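Local atomic coordinates of molybdopterin-guanine dinucleotide biosynthesis protein B (MobB) (Archaeoglobus fulgidus, PDB entry 2F1R), a protein that probably binds GTP as a member of the P-loop NTPase clan and takes part in the biosynthesis of the molybdopterin-guanine dinucleotide cofactor. Residues A[16-19]-A[20-24]; A[85-88]-A[89-93]. All coordinates share one frame; numbering follows the deposited sequence.

Contact 1. Residues A[16-19]-A[20-24]; sequences TTLI and TRMMP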
ATOM      1  N   THR A  16     -13.307   9.169 -13.057  1.00 20.83           N
ATOM      2  CA  THR A  16     -11.930   9.456 -12.624  1.00 20.38           C
ATOM      3  C   THR A  16     -11.729  10.950 -12.665  1.00 19.71           C
ATOM      4  O   THR A  16     -11.129  11.503 -11.770  1.00 19.55           O
ATOM      5  CB  THR A  16     -10.864   8.697 -13.493  1.00 21.69           C
ATOM      6  OG1 THR A  16     -11.195   7.306 -13.557  1.00 23.95           O
ATOM      7  CG2 THR A  16      -9.433   8.832 -12.922  1.00 20.81           C
ATOM      8  N   THR A  17     -12.266  11.621 -13.685  1.00 18.84           N
ATOM      9  CA  THR A  17     -12.171  13.074 -13.794  1.00 18.54           C
ATOM     10  C   THR A  17     -12.914  13.826 -12.688  1.00 17.91           C
ATOM     11  O   THR A  17     -12.401  14.793 -12.147  1.00 17.31           O
ATOM     12  CB  THR A  17     -12.633  13.547 -15.208  1.00 20.31           C
ATOM     13  OG1 THR A  17     -11.577  13.277 -16.125  1.00 23.25           O
ATOM     14  CG2 THR A  17     -12.964  15.063 -15.259  1.00 19.40           C
ATOM     15  N   LEU A  18     -14.143  13.422 -12.380  1.00 16.43           N
ATOM     16  CA  LEU A  18     -14.845  14.040 -11.287  1.00 16.65           C
ATOM     17  C   LEU A  18     -14.023  13.926  -9.971  1.00 16.35           C
ATOM     18  O   LEU A  18     -13.942  14.895  -9.213  1.00 15.56           O
ATOM     19  CB  LEU A  18     -16.209  13.354 -11.118  1.00 17.58           C
ATOM     20  CG  LEU A  18     -17.085  13.985 -10.051  1.00 17.41           C
ATOM     21  CD1 LEU A  18     -17.475  15.409 -10.399  1.00 16.68           C
ATOM     22  CD2 LEU A  18     -18.288  13.102  -9.850  1.00 20.95           C
ATOM     23  N   ILE A  19     -13.473  12.733  -9.687  1.00 16.01           N
ATOM     24  CA  ILE A  19     -12.685  12.495  -8.424  1.00 16.07           C
ATOM     25  C   ILE A  19     -11.488  13.443  -8.333  1.00 16.01           C
ATOM     26  O   ILE A  19     -11.326  14.155  -7.336  1.00 15.64           O
ATOM     27  CB  ILE A  19     -12.291  10.986  -8.234  1.00 16.37           C
ATOM     28  CG1 ILE A  19     -13.558  10.160  -7.985  1.00 14.36           C
ATOM     29  CG2 ILE A  19     -11.325  10.732  -7.022  1.00 15.61           C
ATOM     30  CD1 ILE A  19     -13.336   8.669  -8.097  1.00 10.96           C
ATOM     31  N   THR A  20     -10.739  13.569  -9.425  1.00 16.86           N
ATOM     32  CA  THR A  20      -9.498  14.337  -9.381  1.00 18.17           C
ATOM     33  C   THR A  20      -9.760  15.854  -9.348  1.00 18.71           C
ATOM     34  O   THR A  20      -9.074  16.582  -8.634  1.00 18.09           O
ATOM     35  CB  THR A  20      -8.523  13.966 -10.508  1.00 18.08           C
ATOM     36  OG1 THR A  20      -9.112  14.342 -11.744  1.00 20.57           O
ATOM     37  CG2 THR A  20      -8.242  12.479 -10.501  1.00 16.92           C
ATOM     38  N   ARG A  21     -10.767  16.320 -10.088  1.00 18.81           N
ATOM     39  CA  ARG A  21     -11.190  17.718 -10.007  1.00 20.53           C
ATOM     40  C   ARG A  21     -11.751  18.074  -8.643  1.00 18.72           C
ATOM     41  O   ARG A  21     -11.512  19.152  -8.150  1.00 19.45           O
ATOM     42  CB  ARG A  21     -12.212  18.047 -11.117  1.00 20.48           C
ATOM     43  CG  ARG A  21     -11.523  18.229 -12.489  1.00 23.48           C
ATOM     44  CD  ARG A  21     -12.473  18.823 -13.556  1.00 26.17           C
ATOM     45  NE  ARG A  21     -13.678  17.991 -13.639  1.00 40.64           N
ATOM     46  CZ  ARG A  21     -14.765  18.226 -14.387  1.00 45.81           C
ATOM     47  NH1 ARG A  21     -14.842  19.298 -15.205  1.00 44.20           N
ATOM     48  NH2 ARG A  21     -15.792  17.359 -14.293  1.00 46.68           N
ATOM     49  N   MET A  22     -12.515  17.177  -8.018  1.00 17.39           N
ATOM     50  CA  MET A  22     -13.019  17.497  -6.667  1.00 15.38           C
ATOM     51  C   MET A  22     -11.903  17.491  -5.584  1.00 16.18           C
ATOM     52  O   MET A  22     -11.915  18.320  -4.660  1.00 15.72           O
ATOM     53  CB  MET A  22     -14.132  16.541  -6.243  1.00 14.84           C
ATOM     54  CG  MET A  22     -15.459  16.645  -7.032  1.00 14.69           C
ATOM     55  SD  MET A  22     -16.816  15.729  -6.231  1.00 10.35           S
ATOM     56  CE  MET A  22     -16.080  14.059  -6.145  1.00 10.13           C
ATOM     57  N   MET A  23     -10.963  16.546  -5.704  1.00 16.74           N
ATOM     58  CA  MET A  23      -9.928  16.314  -4.681  1.00 17.57           C
ATOM     59  C   MET A  23      -9.255  17.578  -4.068  1.00 19.05           C
ATOM     60  O   MET A  23      -9.286  17.758  -2.820  1.00 18.37           O
ATOM     61  CB  MET A  23      -8.909  15.229  -5.164  1.00 17.30           C
ATOM     62  CG  MET A  23      -8.170  14.460  -4.010  1.00 13.31           C
ATOM     63  SD  MET A  23      -9.257  13.700  -2.829  1.00  3.97           S
ATOM     64  CE  MET A  23     -10.040  12.536  -3.898  1.00 11.08           C
ATOM     65  N   PRO A  24      -8.674  18.473  -4.899  1.00 20.74           N
ATOM     66  CA  PRO A  24      -8.105  19.700  -4.244  1.00 22.50           C
ATOM     67  C   PRO A  24      -9.102  20.482  -3.358  1.00 23.34           C
ATOM     68  O   PRO A  24      -8.702  20.955  -2.313  1.00 24.36           O
ATOM     69  CB  PRO A  24      -7.653  20.572  -5.404  1.00 22.88           C
ATOM     70  CG  PRO A  24      -7.449  19.603  -6.569  1.00 23.70           C
ATOM     71  CD  PRO A  24      -8.459  18.468  -6.357  1.00 21.35           C
TER

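Contact 2. Residues A[85-88]-A[89-93]; sequences LDWI and YERYL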
ATOM      1  N   LEU A  85     -14.984  -4.369   0.572  1.00 16.95           N
ATOM      2  CA  LEU A  85     -14.714  -3.006   0.970  1.00 16.83           C
ATOM      3  C   LEU A  85     -14.565  -2.790   2.483  1.00 17.23           C
ATOM      4  O   LEU A  85     -13.798  -1.937   2.913  1.00 17.56           O
ATOM      5  CB  LEU A  85     -15.800  -2.067   0.425  1.00 16.53           C
ATOM      6  CG  LEU A  85     -15.677  -1.548  -0.992  1.00 15.37           C
ATOM      7  CD1 LEU A  85     -16.900  -0.663  -1.372  1.00 13.11           C
ATOM      8  CD2 LEU A  85     -14.340  -0.775  -1.192  1.00 13.47           C
ATOM      9  N   ASP A  86     -15.315  -3.527   3.286  1.00 17.99           N
ATOM     10  CA  ASP A  86     -15.248  -3.381   4.730  1.00 18.95           C
ATOM     11  C   ASP A  86     -13.969  -3.938   5.308  1.00 18.71           C
ATOM     12  O   ASP A  86     -13.449  -3.376   6.293  1.00 19.17           O
ATOM     13  CB  ASP A  86     -16.410  -4.090   5.409  1.00 20.75           C
ATOM     14  CG  ASP A  86     -17.789  -3.574   4.949  1.00 23.79           C
ATOM     15  OD1 ASP A  86     -17.984  -2.337   4.785  1.00 21.74           O
ATOM     16  OD2 ASP A  86     -18.668  -4.455   4.772  1.00 28.93           O
ATOM     17  N   TRP A  87     -13.501  -5.055   4.741  1.00 16.56           N
ATOM     18  CA  TRP A  87     -12.211  -5.648   5.076  1.00 16.38           C
ATOM     19  C   TRP A  87     -11.117  -4.658   4.693  1.00 16.26           C
ATOM     20  O   TRP A  87     -10.187  -4.478   5.441  1.00 17.14           O
ATOM     21  CB  TRP A  87     -12.005  -6.983   4.323  1.00 16.07           C
ATOM     22  CG  TRP A  87     -10.796  -7.765   4.715  1.00 14.59           C
ATOM     23  CD1 TRP A  87     -10.726  -8.684   5.713  1.00 16.02           C
ATOM     24  CD2 TRP A  87      -9.468  -7.703   4.139  1.00 16.89           C
ATOM     25  NE1 TRP A  87      -9.459  -9.210   5.790  1.00 17.10           N
ATOM     26  CE2 TRP A  87      -8.666  -8.634   4.837  1.00 15.41           C
ATOM     27  CE3 TRP A  87      -8.883  -6.965   3.099  1.00 16.01           C
ATOM     28  CZ2 TRP A  87      -7.306  -8.835   4.545  1.00 15.65           C
ATOM     29  CZ3 TRP A  87      -7.519  -7.168   2.815  1.00 14.58           C
ATOM     30  CH2 TRP A  87      -6.761  -8.087   3.534  1.00 16.87           C
ATOM     31  N   ILE A  88     -11.241  -4.001   3.540  1.00 15.97           N
ATOM     32  CA  ILE A  88     -10.244  -3.013   3.129  1.00 15.65           C
ATOM     33  C   ILE A  88     -10.253  -1.801   4.070  1.00 16.21           C
ATOM     34  O   ILE A  88      -9.201  -1.399   4.535  1.00 13.98           O
ATOM     35  CB  ILE A  88     -10.382  -2.586   1.656  1.00 16.06           C
ATOM     36  CG1 ILE A  88     -10.200  -3.764   0.699  1.00 15.48           C
ATOM     37  CG2 ILE A  88      -9.323  -1.544   1.267  1.00 16.13           C
ATOM     38  CD1 ILE A  88     -10.742  -3.483  -0.760  1.00 14.45           C
ATOM     39  N   TYR A  89     -11.433  -1.222   4.305  1.00 17.28           N
ATOM     40  CA  TYR A  89     -11.627  -0.131   5.287  1.00 18.17           C
ATOM     41  C   TYR A  89     -10.944  -0.433   6.636  1.00 19.48           C
ATOM     42  O   TYR A  89     -10.150   0.395   7.139  1.00 18.57           O
ATOM     43  CB  TYR A  89     -13.124   0.186   5.473  1.00 17.94           C
ATOM     44  CG  TYR A  89     -13.389   1.436   6.283  1.00 19.76           C
ATOM     45  CD1 TYR A  89     -13.515   2.688   5.656  1.00 18.99           C
ATOM     46  CD2 TYR A  89     -13.480   1.385   7.700  1.00 18.52           C
ATOM     47  CE1 TYR A  89     -13.706   3.844   6.414  1.00 19.08           C
ATOM     48  CE2 TYR A  89     -13.660   2.544   8.452  1.00 18.06           C
ATOM     49  CZ  TYR A  89     -13.793   3.760   7.805  1.00 17.88           C
ATOM     50  OH  TYR A  89     -13.995   4.929   8.555  1.00 23.95           O
ATOM     51  N   GLU A  90     -11.203  -1.615   7.212  1.00 20.59           N
ATOM     52  CA  GLU A  90     -10.566  -1.972   8.504  1.00 22.88           C
ATOM     53  C   GLU A  90      -9.054  -2.022   8.540  1.00 23.15           C
ATOM     54  O   GLU A  90      -8.424  -1.499   9.473  1.00 23.66           O
ATOM     55  CB  GLU A  90     -11.112  -3.277   9.074  1.00 23.75           C
ATOM     56  CG  GLU A  90     -12.622  -3.194   9.461  1.00 29.04           C
ATOM     57  CD  GLU A  90     -12.983  -2.025  10.391  1.00 35.99           C
ATOM     58  OE1 GLU A  90     -12.116  -1.596  11.228  1.00 39.99           O
ATOM     59  OE2 GLU A  90     -14.159  -1.562  10.294  1.00 37.34           O
ATOM     60  N   ARG A  91      -8.466  -2.676   7.549  1.00 22.80           N
ATOM     61  CA  ARG A  91      -7.031  -2.830   7.518  1.00 24.22           C
ATOM     62  C   ARG A  91      -6.337  -1.527   7.230  1.00 23.74           C
ATOM     63  O   ARG A  91      -5.207  -1.318   7.670  1.00 24.05           O
ATOM     64  CB  ARG A  91      -6.616  -3.831   6.441  1.00 24.57           C
ATOM     65  CG  ARG A  91      -7.205  -5.163   6.641  1.00 30.90           C
ATOM     66  CD  ARG A  91      -6.266  -6.091   7.396  1.00 37.85           C
ATOM     67  NE  ARG A  91      -7.036  -7.199   7.964  1.00 43.37           N
ATOM     68  CZ  ARG A  91      -6.569  -8.434   8.133  1.00 46.21           C
ATOM     69  NH1 ARG A  91      -5.332  -8.750   7.762  1.00 45.79           N
ATOM     70  NH2 ARG A  91      -7.355  -9.366   8.661  1.00 48.75           N
ATOM     71  N   TYR A  92      -6.987  -0.658   6.461  1.00 21.92           N
ATOM     72  CA  TYR A  92      -6.228   0.379   5.797  1.00 21.24           C
ATOM     73  C   TYR A  92      -6.734   1.797   5.988  1.00 18.89           C
ATOM     74  O   TYR A  92      -5.961   2.737   5.909  1.00 17.90           O
ATOM     75  CB  TYR A  92      -6.180   0.085   4.301  1.00 24.00           C
ATOM     76  CG  TYR A  92      -5.248  -1.034   3.948  1.00 26.70           C
ATOM     77  CD1 TYR A  92      -3.882  -0.812   3.847  1.00 29.73           C
ATOM     78  CD2 TYR A  92      -5.728  -2.314   3.730  1.00 29.09           C
ATOM     79  CE1 TYR A  92      -3.017  -1.829   3.531  1.00 30.29           C
ATOM     80  CE2 TYR A  92      -4.867  -3.352   3.414  1.00 31.08           C
ATOM     81  CZ  TYR A  92      -3.509  -3.090   3.309  1.00 30.26           C
ATOM     82  OH  TYR A  92      -2.639  -4.117   2.998  1.00 32.43           O
ATOM     83  N   LEU A  93      -8.032   1.940   6.195  1.00 15.95           N
ATOM     84  CA  LEU A  93      -8.680   3.194   5.890  1.00 15.04           C
ATOM     85  C   LEU A  93      -9.406   3.823   7.071  1.00 14.77           C
ATOM     86  O   LEU A  93     -10.095   4.824   6.908  1.00 14.75           O
ATOM     87  CB  LEU A  93      -9.638   2.993   4.691  1.00 14.93           C
ATOM     88  CG  LEU A  93      -9.074   2.534   3.322  1.00 12.53           C
ATOM     89  CD1 LEU A  93     -10.089   2.722   2.219  1.00 13.38           C
ATOM     90  CD2 LEU A  93      -7.800   3.211   2.909  1.00 14.80           C
TER

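Contact 1. Residues A[16-19]-A[20-24]
In helix 12-28, which starts within what is probably the P-loop (Walker A motif) and takes in its Thr16, Thr17 meets Arg21, Leu18 meets Met22 and Ile19 meets Met23, each pair one turn apart. The backbone bonds run regularly, Arg21 N reaching Thr17 O at 3.0 Å and Met23 N binding Ile19 O at 2.9 Å, until the kink at Pro24, whose N makes no bond to the preceding turn. At Thr17 the methyl CG2 lies over one face of the Arg21 guanidinium, 3.4 Å from Arg21 NE, whose N-H has no partner in the model. CG2 takes that place because it stands anti to the backbone N, while OG1, beside that N (chi1 -77°), turns back to a weak bond with Ser13 O. Toward helix 149-160, a bend at chi3 of Met22 brings its CE to 4.0 Å from Leu18 CG, the two chains crossing obliquely. Ile19 and Met23 instead run side by side, with Ile19 CG2 3.8 Å from Met23 CE. Thr16 OG1 bonds to Asp12 O, one turn earlier. Leu18 and Met22 pack on Ile152 of helix 149-160, whereas Ile19 and Met23 face Val35 of strand 33-37; Thr20 and Met23 also touch Ser59 of the second subunit.

Contact 2. Residues A[85-88]-A[89-93]
Arg91 lays its side chain across the indole of Trp87, one turn earlier in helix 85-93, and its course illustrates how an exposed, charged chain can use an aromatic face. Arg91 CB is 3.8 Å from Trp87 O. The chain then passes to CG, which lies 4.0 Å from the centroid of the six-membered ring of Trp87. This is a CH-pi contact almost exactly over the centre, only 3° off the ring normal. A bend at chi2 (-95°) then keeps the rest of the chain over the indole instead of letting it run straight outward. CD comes to 4.1 Å from Trp87 CZ2, and NE lies about equally near Trp87 CZ2 and CE2. At the tip, CZ is 3.7 Å from Trp87 CZ2, while NH2 reaches Trp87 NE1 at 3.6 Å. The guanidinium thus sets one face against the indole, tilted 32° from its plane. With the indole of Trp87 cut back to an alanine, the CG of Arg91 loses its CH-pi partner, and the guanidinium is likely to be left free to turn.

Past Arg91 the winding changes. Arg91 N still bonds to Trp87 O, but Tyr92 N makes a weak bond to Ile88 O. Leu93 N is hydrogen-bonded to Tyr89 O at 2.8 Å, and the helix opens into a wider, pi-type turn over 89-93. Ile88 O also lies at the edge of the Tyr92 ring, in its plane, 3.7 Å from Tyr92 CD2.

Leu85 and Leu93 pack on Val36 of strand 33-37, and Leu93 and Tyr89 on Val99 of strand 98-102, joining the helix to the parallel sheet. Trp87, Arg91 and Tyr92 touch Arg75 of strand 70-76, and the Tyr92 ring meets Phe73 of the second subunit.

Contact 1 precedes contact 2 along the chain, and their centres lie 22 Å apart on opposite sides of the chain's centre, with nearest atoms about 12 Å apart. They sit on different helices, 12-28 and 85-93, but both helices pack against strands 33-37 and 98-102 of the same parallel sheet. Both contacts also reach the second subunit. The pair therefore illustrates a general feature of alpha/beta proteins: one sheet can join helices that do not touch at these points. Here the helix that begins in the probable nucleotide-binding P-loop and a later helix are tied through common strands, and each contributes to the dimer.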